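Local coordinates for protein methylxanthine N1-demethylase NdmA (Pseudomonas putida, PDB 6ICN) that catalyses the N1-demethylation of caffeine to theobromine, with release of formaldehyde, as a Rieske non-heme iron oxygenase, at residues E180-S190 with A328-L339. Sequence-based numbering, arbitrary orientation.
With CFF (caffeine), chain F.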
loop_
_atom_site.group_PDB
_atom_site.type_symbol
_atom_site.label_atom_id
_atom_site.label_comp_id
_atom_site.label_asym_id
_atom_site.label_seq_id
_atom_site.Cartn_x
_atom_site.Cartn_y
_atom_site.Cartn_z
ATOM N N GLU A 180 -17.365 9.281 27.844
ATOM C CA GLU A 180 -17.035 9.585 29.237
ATOM C C GLU A 180 -15.537 9.845 29.421
ATOM O O GLU A 180 -15.142 10.817 30.079
ATOM C CB GLU A 180 -17.503 8.436 30.144
ATOM C CG GLU A 180 -19.026 8.227 30.181
ATOM C CD GLU A 180 -19.576 7.312 29.058
ATOM O OE1 GLU A 180 -18.813 6.869 28.145
ATOM O OE2 GLU A 180 -20.799 7.015 29.088
ATOM N N ARG A 181 -14.677 8.988 28.846
ATOM C CA ARG A 181 -13.245 9.223 29.005
ATOM C C ARG A 181 -12.810 10.491 28.277
ATOM O O ARG A 181 -11.912 11.203 28.742
ATOM C CB ARG A 181 -12.456 7.995 28.521
ATOM C CG ARG A 181 -12.714 6.756 29.394
ATOM C CD ARG A 181 -11.412 6.205 29.833
ATOM N NE ARG A 181 -11.432 4.861 30.401
ATOM C CZ ARG A 181 -11.034 4.589 31.646
ATOM N NH1 ARG A 181 -10.665 5.577 32.451
ATOM N NH2 ARG A 181 -11.003 3.335 32.073
ATOM N N ARG A 182 -13.457 10.806 27.144
ATOM C CA ARG A 182 -13.125 12.032 26.430
ATOM C C ARG A 182 -13.508 13.260 27.246
ATOM O O ARG A 182 -12.731 14.218 27.340
ATOM C CB ARG A 182 -13.820 12.039 25.060
ATOM C CG ARG A 182 -13.096 12.894 24.021
ATOM C CD ARG A 182 -13.500 14.361 24.107
ATOM N NE ARG A 182 -12.508 15.192 23.417
ATOM C CZ ARG A 182 -11.353 15.589 23.947
ATOM N NH1 ARG A 182 -11.042 15.244 25.206
ATOM N NH2 ARG A 182 -10.503 16.331 23.230
ATOM N N TRP A 183 -14.699 13.239 27.853
ATOM C CA TRP A 183 -15.136 14.350 28.690
ATOM C C TRP A 183 -14.147 14.582 29.829
ATOM O O TRP A 183 -13.696 15.712 30.066
ATOM C CB TRP A 183 -16.539 14.062 29.237
ATOM C CG TRP A 183 -17.214 15.249 29.923
ATOM C CD1 TRP A 183 -18.165 16.065 29.376
ATOM C CD2 TRP A 183 -17.004 15.723 31.272
ATOM N NE1 TRP A 183 -18.556 17.027 30.296
ATOM C CE2 TRP A 183 -17.865 16.830 31.465
ATOM C CE3 TRP A 183 -16.195 15.307 32.333
ATOM C CZ2 TRP A 183 -17.909 17.552 32.666
ATOM C CZ3 TRP A 183 -16.244 16.023 33.541
ATOM C CH2 TRP A 183 -17.102 17.131 33.693
ATOM N N GLU A 184 -13.766 13.504 30.524
ATOM C CA GLU A 184 -12.839 13.654 31.639
ATOM C C GLU A 184 -11.482 14.163 31.169
ATOM O O GLU A 184 -10.849 14.979 31.852
ATOM C CB GLU A 184 -12.708 12.322 32.385
ATOM C CG GLU A 184 -14.029 11.879 32.978
ATOM C CD GLU A 184 -13.902 10.700 33.905
ATOM O OE1 GLU A 184 -12.773 10.444 34.377
ATOM O OE2 GLU A 184 -14.922 10.014 34.132
ATOM N N ASN A 185 -11.029 13.733 29.986
ATOM C CA ASN A 185 -9.776 14.260 29.450
ATOM C C ASN A 185 -9.862 15.765 29.200
ATOM O O ASN A 185 -8.909 16.504 29.469
ATOM C CB ASN A 185 -9.415 13.504 28.164
ATOM C CG ASN A 185 -8.226 14.113 27.436
ATOM O OD1 ASN A 185 -8.394 14.733 26.389
ATOM N ND2 ASN A 185 -7.026 13.967 27.998
ATOM N N PHE A 186 -11.009 16.247 28.723
ATOM C CA PHE A 186 -11.110 17.659 28.374
ATOM C C PHE A 186 -11.086 18.558 29.605
ATOM O O PHE A 186 -10.539 19.664 29.546
ATOM C CB PHE A 186 -12.383 17.900 27.560
ATOM C CG PHE A 186 -12.381 19.201 26.818
ATOM C CD1 PHE A 186 -12.817 20.363 27.439
ATOM C CD2 PHE A 186 -11.929 19.268 25.505
ATOM C CE1 PHE A 186 -12.806 21.580 26.764
ATOM C CE2 PHE A 186 -11.909 20.486 24.826
ATOM C CZ PHE A 186 -12.354 21.634 25.453
ATOM N N THR A 187 -11.659 18.101 30.718
ATOM C CA THR A 187 -11.813 18.915 31.919
ATOM C C THR A 187 -10.768 18.606 32.979
ATOM O O THR A 187 -10.908 19.050 34.120
ATOM C CB THR A 187 -13.207 18.710 32.525
ATOM O OG1 THR A 187 -13.386 17.333 32.860
ATOM C CG2 THR A 187 -14.328 19.149 31.554
ATOM N N ASP A 188 -9.747 17.827 32.640
ATOM C CA ASP A 188 -8.774 17.351 33.614
ATOM C C ASP A 188 -7.671 18.384 33.782
ATOM O O ASP A 188 -6.913 18.643 32.842
ATOM C CB ASP A 188 -8.210 16.018 33.140
ATOM C CG ASP A 188 -7.241 15.406 34.116
ATOM O OD1 ASP A 188 -6.179 16.008 34.347
ATOM O OD2 ASP A 188 -7.540 14.292 34.607
ATOM N N PHE A 189 -7.572 18.963 34.990
ATOM C CA PHE A 189 -6.579 19.989 35.285
ATOM C C PHE A 189 -5.170 19.418 35.480
ATOM O O PHE A 189 -4.190 20.140 35.285
ATOM C CB PHE A 189 -6.970 20.774 36.552
ATOM C CG PHE A 189 -8.363 21.391 36.527
ATOM C CD1 PHE A 189 -9.032 21.647 35.338
ATOM C CD2 PHE A 189 -8.995 21.737 37.727
ATOM C CE1 PHE A 189 -10.318 22.223 35.349
ATOM C CE2 PHE A 189 -10.270 22.314 37.746
ATOM C CZ PHE A 189 -10.929 22.557 36.557
ATOM N N SER A 190 -5.051 18.138 35.830
ATOM C CA SER A 190 -3.778 17.544 36.232
ATOM C C SER A 190 -2.888 17.100 35.069
ATOM O O SER A 190 -1.670 16.979 35.253
ATOM C CB SER A 190 -4.054 16.329 37.126
ATOM O OG SER A 190 -4.591 16.729 38.377
ATOM N N ALA A 328 -7.257 15.959 43.709
ATOM C CA ALA A 328 -7.209 16.783 42.505
ATOM C C ALA A 328 -8.166 16.311 41.416
ATOM O O ALA A 328 -8.361 17.031 40.425
ATOM C CB ALA A 328 -5.785 16.810 41.945
ATOM N N ASP A 329 -8.737 15.118 41.556
ATOM C CA ASP A 329 -9.665 14.566 40.575
ATOM C C ASP A 329 -11.103 15.015 40.796
ATOM O O ASP A 329 -12.014 14.351 40.293
ATOM C CB ASP A 329 -9.626 13.039 40.609
ATOM C CG ASP A 329 -8.312 12.472 40.103
ATOM O OD1 ASP A 329 -7.768 13.046 39.137
ATOM O OD2 ASP A 329 -7.861 11.462 40.671
ATOM N N LYS A 330 -11.329 16.100 41.551
ATOM C CA LYS A 330 -12.693 16.482 41.937
ATOM C C LYS A 330 -13.660 16.505 40.755
ATOM O O LYS A 330 -14.760 15.952 40.838
ATOM C CB LYS A 330 -12.705 17.847 42.614
ATOM C CG LYS A 330 -14.145 18.202 43.050
ATOM C CD LYS A 330 -14.244 19.523 43.748
ATOM C CE LYS A 330 -15.698 19.798 44.123
ATOM N NZ LYS A 330 -15.792 21.096 44.827
ATOM N N VAL A 331 -13.268 17.145 39.648
ATOM C CA VAL A 331 -14.180 17.252 38.507
ATOM C C VAL A 331 -14.575 15.866 38.006
ATOM O O VAL A 331 -15.762 15.573 37.802
ATOM C CB VAL A 331 -13.554 18.115 37.399
ATOM C CG1 VAL A 331 -14.409 18.058 36.142
ATOM C CG2 VAL A 331 -13.383 19.580 37.861
ATOM N N SER A 332 -13.587 14.982 37.810
ATOM C CA SER A 332 -13.863 13.605 37.400
ATOM C C SER A 332 -14.777 12.876 38.388
ATOM O O SER A 332 -15.719 12.164 37.999
ATOM C CB SER A 332 -12.535 12.856 37.268
ATOM O OG SER A 332 -12.778 11.480 37.178
ATOM N N ILE A 333 -14.487 13.010 39.681
ATOM C CA ILE A 333 -15.268 12.313 40.696
ATOM C C ILE A 333 -16.717 12.774 40.657
ATOM O O ILE A 333 -17.642 11.955 40.669
ATOM C CB ILE A 333 -14.654 12.542 42.088
ATOM C CG1 ILE A 333 -13.261 11.914 42.173
ATOM C CG2 ILE A 333 -15.550 11.948 43.159
ATOM C CD1 ILE A 333 -12.443 12.442 43.360
ATOM N N GLN A 334 -16.923 14.089 40.584
ATOM C CA GLN A 334 -18.276 14.636 40.606
ATOM C C GLN A 334 -19.025 14.294 39.324
ATOM O O GLN A 334 -20.228 14.013 39.358
ATOM C CB GLN A 334 -18.215 16.144 40.833
ATOM C CG GLN A 334 -17.665 16.532 42.226
ATOM C CD GLN A 334 -18.412 15.841 43.367
ATOM O OE1 GLN A 334 -19.644 15.814 43.393
ATOM N NE2 GLN A 334 -17.661 15.259 44.305
ATOM N N TYR A 335 -18.318 14.302 38.187
ATOM C CA TYR A 335 -18.904 13.863 36.922
ATOM C C TYR A 335 -19.408 12.429 37.014
ATOM O O TYR A 335 -20.552 12.138 36.658
ATOM C CB TYR A 335 -17.857 13.998 35.812
ATOM C CG TYR A 335 -18.305 13.580 34.424
ATOM C CD1 TYR A 335 -19.258 14.316 33.732
ATOM C CD2 TYR A 335 -17.722 12.488 33.784
ATOM C CE1 TYR A 335 -19.644 13.960 32.443
ATOM C CE2 TYR A 335 -18.093 12.124 32.497
ATOM C CZ TYR A 335 -19.049 12.859 31.836
ATOM O OH TYR A 335 -19.423 12.493 30.562
ATOM N N ARG A 336 -18.551 11.504 37.475
ATOM C CA ARG A 336 -18.946 10.109 37.579
ATOM C C ARG A 336 -20.132 9.936 38.521
ATOM O O ARG A 336 -21.026 9.125 38.259
ATOM C CB ARG A 336 -17.753 9.276 38.042
ATOM C CG ARG A 336 -16.630 9.216 36.999
ATOM C CD ARG A 336 -15.392 8.482 37.528
ATOM N NE ARG A 336 -14.384 8.398 36.469
ATOM C CZ ARG A 336 -13.334 7.577 36.464
ATOM N NH1 ARG A 336 -13.112 6.732 37.472
ATOM N NH2 ARG A 336 -12.494 7.613 35.438
ATOM N N LYS A 337 -20.151 10.709 39.611
ATOM C CA LYS A 337 -21.249 10.649 40.573
ATOM C C LYS A 337 -22.571 11.059 39.933
ATOM O O LYS A 337 -23.593 10.376 40.098
ATOM C CB LYS A 337 -20.931 11.553 41.765
ATOM C CG LYS A 337 -22.038 11.589 42.827
ATOM C CD LYS A 337 -21.590 12.431 44.003
ATOM C CE LYS A 337 -22.734 12.630 44.988
ATOM N NZ LYS A 337 -22.266 13.404 46.167
ATOM N N TRP A 338 -22.565 12.172 39.186
ATOM C CA TRP A 338 -23.801 12.613 38.540
ATOM C C TRP A 338 -24.257 11.616 37.479
ATOM O O TRP A 338 -25.446 11.291 37.396
ATOM C CB TRP A 338 -23.623 14.005 37.937
ATOM C CG TRP A 338 -24.936 14.722 37.656
ATOM C CD1 TRP A 338 -26.202 14.235 37.808
ATOM C CD2 TRP A 338 -25.074 16.060 37.182
ATOM N NE1 TRP A 338 -27.133 15.203 37.467
ATOM C CE2 TRP A 338 -26.462 16.335 37.085
ATOM C CE3 TRP A 338 -24.161 17.064 36.854
ATOM C CZ2 TRP A 338 -26.944 17.563 36.638
ATOM C CZ3 TRP A 338 -24.630 18.284 36.423
ATOM C CH2 TRP A 338 -26.023 18.527 36.314
ATOM N N LEU A 339 -23.331 11.104 36.655
ATOM C CA LEU A 339 -23.732 10.104 35.667
ATOM C C LEU A 339 -24.379 8.890 36.333
ATOM O O LEU A 339 -25.377 8.355 35.833
ATOM C CB LEU A 339 -22.533 9.655 34.830
ATOM C CG LEU A 339 -21.959 10.648 33.831
ATOM C CD1 LEU A 339 -20.852 9.952 33.017
ATOM C CD2 LEU A 339 -23.024 11.194 32.909
HETATM N N1 CFF F . -8.530 21.799 26.179
HETATM C C2 CFF F . -8.170 22.987 26.761
HETATM C C10 CFF F . -8.997 20.702 27.007
HETATM C C6 CFF F . -8.452 21.636 24.855
HETATM N N3 CFF F . -7.729 24.015 25.993
HETATM O O11 CFF F . -8.242 23.122 27.945
HETATM C C12 CFF F . -7.341 25.284 26.602
HETATM C C4 CFF F . -7.647 23.854 24.651
HETATM C C5 CFF F . -8.007 22.689 24.076
HETATM N N9 CFF F . -7.253 24.690 23.675
HETATM O O13 CFF F . -8.768 20.594 24.349
HETATM N N7 CFF F . -7.843 22.815 22.746
HETATM C C8 CFF F . -7.377 24.046 22.502
HETATM C C14 CFF F . -8.029 21.991 21.564
HETATM O O HOH W 1 -8.661 14.215 36.988
HETATM O O HOH W 2 -5.221 14.109 39.361
HETATM O O HOH W 3 -7.425 16.848 37.853
#
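In the catalytic domain of this Rieske oxygenase, helix 180-186, which carries Phe-186 of the caffeine pocket, packs against helix 330-339; an interaxial angle of 148° marks the pair as roughly antiparallel. Trp-183 and Tyr-335 form an offset stack, evidenced by a 3° angle between planes and ring centroids 3.6 Å apart. Both residues hold CG anti to the backbone N, which sends each ring across the interface. Leu-339 CG covers the other face of the tyrosine, whose OH bonds to Pro-248 O. Were Trp-183 replaced by alanine, the Tyr-335 ring would probably lose its stacking partner and a gap would be likely beside Val-331, whose CG1 lies 3.8 Å from Trp-183 CH2.

Beside the stack, Arg-336 grips the Glu-184 carboxylate side-on: Arg-336 NE reaches Glu-184 OE2 at 2.9 Å, nearly straight at 172°, while NH2 meets OE1 in a more bent bond, both on syn sides. Ser-332 OG also donates to OE1, from above the carboxylate plane, so three donors fix this group. Arg-181 NH1 lies 4.1 Å from Arg-336 NH2, a closeness probably eased by Glu-323, which bridges to both. Asp-188 OD2 bonds to His-102 NE2 and Asp-329 OD2 to His-82 NE2, both histidines of the second subunit's [2Fe-2S] site, consistent with the cross-subunit electron route of Rieske oxygenases. Water 1 links the two aspartates, donating to Asp-188 OD2 and to Asp-329 OD1, each at 2.6 Å.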